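Glutathione S-transferase (Bombyx mori, PDB 3AY8) is probably a glutathione transferase, expected to join glutathione to electrophilic compounds, and works as a homodimer. Local coordinates at residues L4-F9 against P56-N61; W85-L90 against H155-D160. One frame throughout, in Å; residues are numbered along the deposited sequence.

Contact 1 lies in the N-terminal, thioredoxin-like domain. It pairs the two central strands of a four-stranded sheet and is mostly buried. Contact 2 is partly buried. It joins the loop between helix 68-79 and helix 90-120 to the start of helix 158-173, in the helical part of the protein. The centres of contact 1 and contact 2 are 22 Å apart, and the two contacts do not touch. Contact 1 rests on a ladder of four backbone bonds, with leucines on one face and polar groups on the other. Contact 2 has one cross-segment backbone bond, ring-to-aliphatic packing and a helix cap. Helix 13-25 and helix 68-79 touch side chains of both contacts.

Contact 1 of 2, residues L4-F9 against P56-N61; sequences LKLYHF and PTLDDN
Thr57 O accepts the backbone N-H of Tyr7, with 2.7 Å from Tyr7 N to Thr57 O and an N-H...O angle of 167°. The CA-H of Leu6 also approaches this oxygen, and the Tyr7 ring turns its edge to it, with Tyr7 CD2 3.5 Å from Thr57 O. The ring reaches this place because its CG stands beside the backbone N (chi1 -65°). Thr57 N bonds back to Tyr7 O, and Lys5 and Asp59 exchange a second pair of backbone bonds. The strands are antiparallel.

Tyr7 and Asp59 lie side by side, ring and carboxylate nearly coplanar. One water joins them, 2.5 Å from Tyr7 OH and donating to Asp59 OD2 at 2.6 Å. Asp59 OD1 accepts from Asn62 N, so both carboxylate oxygens are held.

Leu6 and Leu58 occupy the other face. Leu58 CD1 meets Leu4 CD1 at 3.9 Å, and Leu6 CD1 lies alongside Pro56 CB at 4.0 Å. Leu58 also packs on Leu75 of helix 68-79. Leu4 CD1 comes within 3.5 Å of Asp60 CB. The buried Asp60 OD2 is bonded to the hydroxyls of Tyr74 and Tyr79, which would favour its charged form. Pro56 follows a cis peptide bond, as the corresponding proline does in other thioredoxin-fold transferases. The backbone bonds begin at Thr57, the next residue, and so hold this proline beside strand 5-8.

Contact 2 of 2, residues W85-L90 against H155-D160; sequences WYPKDL and HPTIAD
Trp85 and Thr157 bring their backbones close, CA to CA 4.1 Å, and Ile158 N donates to Trp85 O at 2.9 Å in the carbonyl plane. Thr157 CB also lies against this carbonyl, 3.3 Å from Trp85 O.

The six-membered part of the Trp85 indole crosses Pro156 at an angle, with Trp85 CZ3 3.8 Å from Pro156 CB. Ala24 and Ile25 of helix 13-25 also touch Trp85. Ile158 sends CD1 over one face of the Tyr86 ring, a CH-pi contact 4.2 Å from the centroid. Its CG1 sits between the backbone N and the carbonyl carbon (chi1 63°), which carries CD1 to the ring. Tyr86 OH is bonded to Asn97 of helix 90-120. Pro87 CG meets the edge of the His155 ring.

Thr157 OG1 accepts from Ala159 N, and Thr157 N donates to Asp160 OD2 at 2.8 Å, on the lone pair away from OD1. Asp160 OD1 takes Val151 N and Trp186 NE1, which fix the carboxylate. Thr157 and Asp160 thus form a capping box at the start of helix 158-173, a known feature of the helical domain in cytosolic glutathione transferases.

Contact 1 of 2, residues L4-F9 against P56-N61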
loop_
_atom_site.group_PDB
_atom_site.type_symbol
_atom_site.label_atom_id
_atom_site.label_comp_id
_atom_site.label_asym_id
_atom_site.label_seq_id
_atom_site.Cartn_x
_atom_site.Cartn_y
_atom_site.Cartn_z
ATOM N N LEU A 4 -10.327 6.273 23.241
ATOM C CA LEU A 4 -9.877 5.933 21.894
ATOM C C LEU A 4 -11.085 5.695 20.970
ATOM O O LEU A 4 -11.993 4.937 21.316
ATOM C CB LEU A 4 -8.983 4.696 21.981
ATOM C CG LEU A 4 -8.220 4.193 20.758
ATOM C CD1 LEU A 4 -7.128 5.158 20.323
ATOM C CD2 LEU A 4 -7.627 2.827 21.055
ATOM N N LYS A 5 -11.102 6.350 19.807
ATOM C CA LYS A 5 -12.232 6.245 18.880
ATOM C C LYS A 5 -11.864 5.832 17.440
ATOM O O LYS A 5 -10.898 6.336 16.859
ATOM C CB LYS A 5 -13.019 7.561 18.869
ATOM C CG LYS A 5 -14.306 7.514 18.055
ATOM C CD LYS A 5 -15.497 8.075 18.828
ATOM C CE LYS A 5 -15.550 9.600 18.828
ATOM N NZ LYS A 5 -16.912 10.100 19.239
ATOM N N LEU A 6 -12.652 4.922 16.873
ATOM C CA LEU A 6 -12.522 4.539 15.461
ATOM C C LEU A 6 -13.770 4.932 14.684
ATOM O O LEU A 6 -14.874 4.520 15.041
ATOM C CB LEU A 6 -12.265 3.035 15.321
ATOM C CG LEU A 6 -12.000 2.517 13.898
ATOM C CD1 LEU A 6 -10.632 2.957 13.405
ATOM C CD2 LEU A 6 -12.122 1.013 13.820
ATOM N N TYR A 7 -13.593 5.749 13.648
ATOM C CA TYR A 7 -14.674 6.036 12.711
ATOM C C TYR A 7 -14.662 4.955 11.631
ATOM O O TYR A 7 -13.677 4.813 10.894
ATOM C CB TYR A 7 -14.538 7.440 12.120
ATOM C CG TYR A 7 -14.688 8.522 13.179
ATOM C CD1 TYR A 7 -15.924 9.148 13.391
ATOM C CD2 TYR A 7 -13.612 8.884 13.996
ATOM C CE1 TYR A 7 -16.077 10.128 14.375
ATOM C CE2 TYR A 7 -13.751 9.862 14.980
ATOM C CZ TYR A 7 -14.989 10.474 15.162
ATOM O OH TYR A 7 -15.136 11.438 16.125
ATOM N N HIS A 8 -15.767 4.214 11.545
ATOM C CA HIS A 8 -15.774 2.890 10.921
ATOM C C HIS A 8 -16.973 2.703 10.005
ATOM O O HIS A 8 -18.103 3.075 10.351
ATOM C CB HIS A 8 -15.765 1.818 12.030
ATOM C CG HIS A 8 -15.810 0.402 11.536
ATOM N ND1 HIS A 8 -16.704 -0.531 12.029
ATOM C CD2 HIS A 8 -15.055 -0.251 10.619
ATOM C CE1 HIS A 8 -16.499 -1.693 11.431
ATOM N NE2 HIS A 8 -15.508 -1.550 10.571
ATOM N N PHE A 9 -16.730 2.124 8.835
ATOM C CA PHE A 9 -17.813 1.730 7.932
ATOM C C PHE A 9 -17.727 0.214 7.750
ATOM O O PHE A 9 -16.840 -0.259 7.034
ATOM C CB PHE A 9 -17.676 2.470 6.586
ATOM C CG PHE A 9 -18.788 2.182 5.583
ATOM C CD1 PHE A 9 -20.107 1.987 5.995
ATOM C CD2 PHE A 9 -18.505 2.140 4.220
ATOM C CE1 PHE A 9 -21.129 1.750 5.059
ATOM C CE2 PHE A 9 -19.511 1.907 3.277
ATOM C CZ PHE A 9 -20.828 1.713 3.700
ATOM N N PRO A 56 -11.144 3.963 7.373
ATOM C CA PRO A 56 -11.242 4.256 8.798
ATOM C C PRO A 56 -10.406 5.458 9.216
ATOM O O PRO A 56 -9.391 5.776 8.577
ATOM C CB PRO A 56 -10.708 2.988 9.454
ATOM C CG PRO A 56 -9.728 2.458 8.471
ATOM C CD PRO A 56 -10.226 2.838 7.115
ATOM N N THR A 57 -10.862 6.134 10.265
ATOM C CA THR A 57 -10.100 7.209 10.894
ATOM C C THR A 57 -10.067 6.921 12.394
ATOM O O THR A 57 -11.103 6.638 13.005
ATOM C CB THR A 57 -10.742 8.584 10.630
ATOM O OG1 THR A 57 -10.622 8.917 9.244
ATOM C CG2 THR A 57 -10.094 9.698 11.477
ATOM N N LEU A 58 -8.868 6.961 12.962
ATOM C CA LEU A 58 -8.682 6.814 14.383
ATOM C C LEU A 58 -8.529 8.205 15.021
ATOM O O LEU A 58 -7.779 9.042 14.520
ATOM C CB LEU A 58 -7.439 5.970 14.656
ATOM C CG LEU A 58 -7.130 5.565 16.100
ATOM C CD1 LEU A 58 -8.043 4.429 16.582
ATOM C CD2 LEU A 58 -5.671 5.179 16.240
ATOM N N ASP A 59 -9.260 8.442 16.106
ATOM C CA ASP A 59 -9.022 9.610 16.966
ATOM C C ASP A 59 -8.523 9.118 18.324
ATOM O O ASP A 59 -9.304 8.649 19.158
ATOM C CB ASP A 59 -10.294 10.450 17.120
ATOM C CG ASP A 59 -10.060 11.761 17.891
ATOM O OD1 ASP A 59 -9.062 11.892 18.637
ATOM O OD2 ASP A 59 -10.891 12.670 17.745
ATOM N N ASP A 60 -7.210 9.187 18.514
ATOM C CA ASP A 60 -6.588 8.829 19.775
ATOM C C ASP A 60 -6.248 10.108 20.537
ATOM O O ASP A 60 -5.143 10.655 20.386
ATOM C CB ASP A 60 -5.317 8.013 19.539
ATOM C CG ASP A 60 -4.610 7.636 20.832
ATOM O OD1 ASP A 60 -5.111 7.971 21.926
ATOM O OD2 ASP A 60 -3.545 7.004 20.761
ATOM N N ASN A 61 -7.210 10.589 21.328
ATOM C CA ASN A 61 -7.007 11.754 22.202
ATOM C C ASN A 61 -6.570 12.970 21.373
ATOM O O ASN A 61 -5.598 13.653 21.702
ATOM C CB ASN A 61 -5.996 11.432 23.320
ATOM C CG ASN A 61 -6.427 10.241 24.216
ATOM O OD1 ASN A 61 -6.481 10.369 25.440
ATOM N ND2 ASN A 61 -6.714 9.084 23.608
HETATM O O HOH W 1 -13.462 12.370 17.802
#

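Contact 2 of 2, residues W85-L90 against H155-D160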
loop_
_atom_site.group_PDB
_atom_site.type_symbol
_atom_site.label_atom_id
_atom_site.label_comp_id
_atom_site.label_asym_id
_atom_site.label_seq_id
_atom_site.Cartn_x
_atom_site.Cartn_y
_atom_site.Cartn_z
ATOM N N TRP A 85 1.783 -9.568 17.892
ATOM C CA TRP A 85 0.947 -9.018 16.811
ATOM C C TRP A 85 1.712 -8.144 15.816
ATOM O O TRP A 85 1.350 -8.074 14.651
ATOM C CB TRP A 85 -0.295 -8.320 17.368
ATOM C CG TRP A 85 -1.261 -9.296 18.008
ATOM C CD1 TRP A 85 -1.395 -9.561 19.346
ATOM C CD2 TRP A 85 -2.209 -10.140 17.337
ATOM N NE1 TRP A 85 -2.365 -10.507 19.549
ATOM C CE2 TRP A 85 -2.882 -10.885 18.336
ATOM C CE3 TRP A 85 -2.551 -10.347 15.992
ATOM C CZ2 TRP A 85 -3.891 -11.813 18.031
ATOM C CZ3 TRP A 85 -3.552 -11.273 15.689
ATOM C CH2 TRP A 85 -4.207 -11.996 16.704
ATOM N N TYR A 86 2.779 -7.504 16.284
ATOM C CA TYR A 86 3.639 -6.674 15.436
ATOM C C TYR A 86 5.045 -6.711 16.038
ATOM O O TYR A 86 5.401 -5.831 16.809
ATOM C CB TYR A 86 3.100 -5.242 15.394
ATOM C CG TYR A 86 3.699 -4.333 14.335
ATOM C CD1 TYR A 86 3.963 -4.800 13.040
ATOM C CD2 TYR A 86 3.964 -2.999 14.618
ATOM C CE1 TYR A 86 4.499 -3.963 12.069
ATOM C CE2 TYR A 86 4.502 -2.147 13.651
ATOM C CZ TYR A 86 4.762 -2.641 12.379
ATOM O OH TYR A 86 5.287 -1.808 11.418
ATOM N N PRO A 87 5.835 -7.749 15.702
ATOM C CA PRO A 87 7.126 -7.952 16.392
ATOM C C PRO A 87 8.096 -6.786 16.253
ATOM O O PRO A 87 8.178 -6.162 15.184
ATOM C CB PRO A 87 7.691 -9.216 15.743
ATOM C CG PRO A 87 6.474 -9.968 15.270
ATOM C CD PRO A 87 5.513 -8.872 14.805
ATOM N N LYS A 88 8.814 -6.502 17.338
ATOM C CA LYS A 88 9.750 -5.391 17.359
ATOM C C LYS A 88 11.053 -5.720 16.637
ATOM O O LYS A 88 11.698 -4.810 16.122
ATOM C CB LYS A 88 10.006 -4.909 18.787
ATOM C CG LYS A 88 8.723 -4.477 19.500
ATOM C CD LYS A 88 8.991 -3.578 20.700
ATOM C CE LYS A 88 8.452 -2.172 20.466
ATOM N NZ LYS A 88 6.971 -2.167 20.607
ATOM N N ASP A 89 11.427 -7.001 16.584
ATOM C CA ASP A 89 12.594 -7.439 15.784
ATOM C C ASP A 89 12.454 -6.879 14.357
ATOM O O ASP A 89 11.393 -7.025 13.735
ATOM C CB ASP A 89 12.704 -8.978 15.767
ATOM C CG ASP A 89 13.796 -9.495 14.809
ATOM O OD1 ASP A 89 14.968 -9.615 15.234
ATOM O OD2 ASP A 89 13.485 -9.808 13.636
ATOM N N LEU A 90 13.515 -6.248 13.848
ATOM C CA LEU A 90 13.421 -5.484 12.603
ATOM C C LEU A 90 13.142 -6.330 11.381
ATOM O O LEU A 90 12.435 -5.893 10.489
ATOM C CB LEU A 90 14.671 -4.613 12.376
ATOM C CG LEU A 90 14.851 -3.496 13.402
ATOM C CD1 LEU A 90 16.119 -2.702 13.120
ATOM C CD2 LEU A 90 13.622 -2.586 13.404
ATOM N N HIS A 155 2.692 -17.578 13.838
ATOM C CA HIS A 155 1.662 -17.008 14.719
ATOM C C HIS A 155 0.957 -15.841 14.008
ATOM O O HIS A 155 1.533 -15.243 13.095
ATOM C CB HIS A 155 2.270 -16.530 16.048
ATOM C CG HIS A 155 3.399 -15.555 15.891
ATOM N ND1 HIS A 155 3.207 -14.189 15.856
ATOM C CD2 HIS A 155 4.737 -15.748 15.785
ATOM C CE1 HIS A 155 4.376 -13.583 15.723
ATOM N NE2 HIS A 155 5.320 -14.507 15.681
ATOM N N PRO A 156 -0.290 -15.526 14.409
ATOM C CA PRO A 156 -1.020 -14.464 13.705
ATOM C C PRO A 156 -0.444 -13.076 13.999
ATOM O O PRO A 156 0.110 -12.853 15.070
ATOM C CB PRO A 156 -2.460 -14.599 14.217
ATOM C CG PRO A 156 -2.367 -15.374 15.500
ATOM C CD PRO A 156 -1.114 -16.203 15.433
ATOM N N THR A 157 -0.527 -12.171 13.028
ATOM C CA THR A 157 -0.016 -10.811 13.202
ATOM C C THR A 157 -1.063 -9.865 12.639
ATOM O O THR A 157 -2.076 -10.326 12.097
ATOM C CB THR A 157 1.335 -10.602 12.470
ATOM O OG1 THR A 157 1.165 -10.846 11.064
ATOM C CG2 THR A 157 2.428 -11.557 13.022
ATOM N N ILE A 158 -0.839 -8.556 12.764
ATOM C CA ILE A 158 -1.707 -7.589 12.100
ATOM C C ILE A 158 -1.713 -7.731 10.570
ATOM O O ILE A 158 -2.618 -7.223 9.917
ATOM C CB ILE A 158 -1.426 -6.106 12.503
ATOM C CG1 ILE A 158 -0.022 -5.660 12.089
ATOM C CG2 ILE A 158 -1.680 -5.876 14.003
ATOM C CD1 ILE A 158 0.196 -4.148 12.287
ATOM N N ALA A 159 -0.711 -8.394 9.996
ATOM C CA ALA A 159 -0.765 -8.700 8.551
ATOM C C ALA A 159 -1.952 -9.646 8.253
ATOM O O ALA A 159 -2.638 -9.504 7.240
ATOM C CB ALA A 159 0.546 -9.296 8.075
ATOM N N ASP A 160 -2.228 -10.573 9.164
ATOM C CA ASP A 160 -3.397 -11.460 9.000
ATOM C C ASP A 160 -4.724 -10.742 9.148
ATOM O O ASP A 160 -5.643 -11.023 8.399
ATOM C CB ASP A 160 -3.348 -12.649 9.960
ATOM C CG ASP A 160 -2.105 -13.486 9.771
ATOM O OD1 ASP A 160 -2.080 -14.307 8.820
ATOM O OD2 ASP A 160 -1.168 -13.321 10.576
#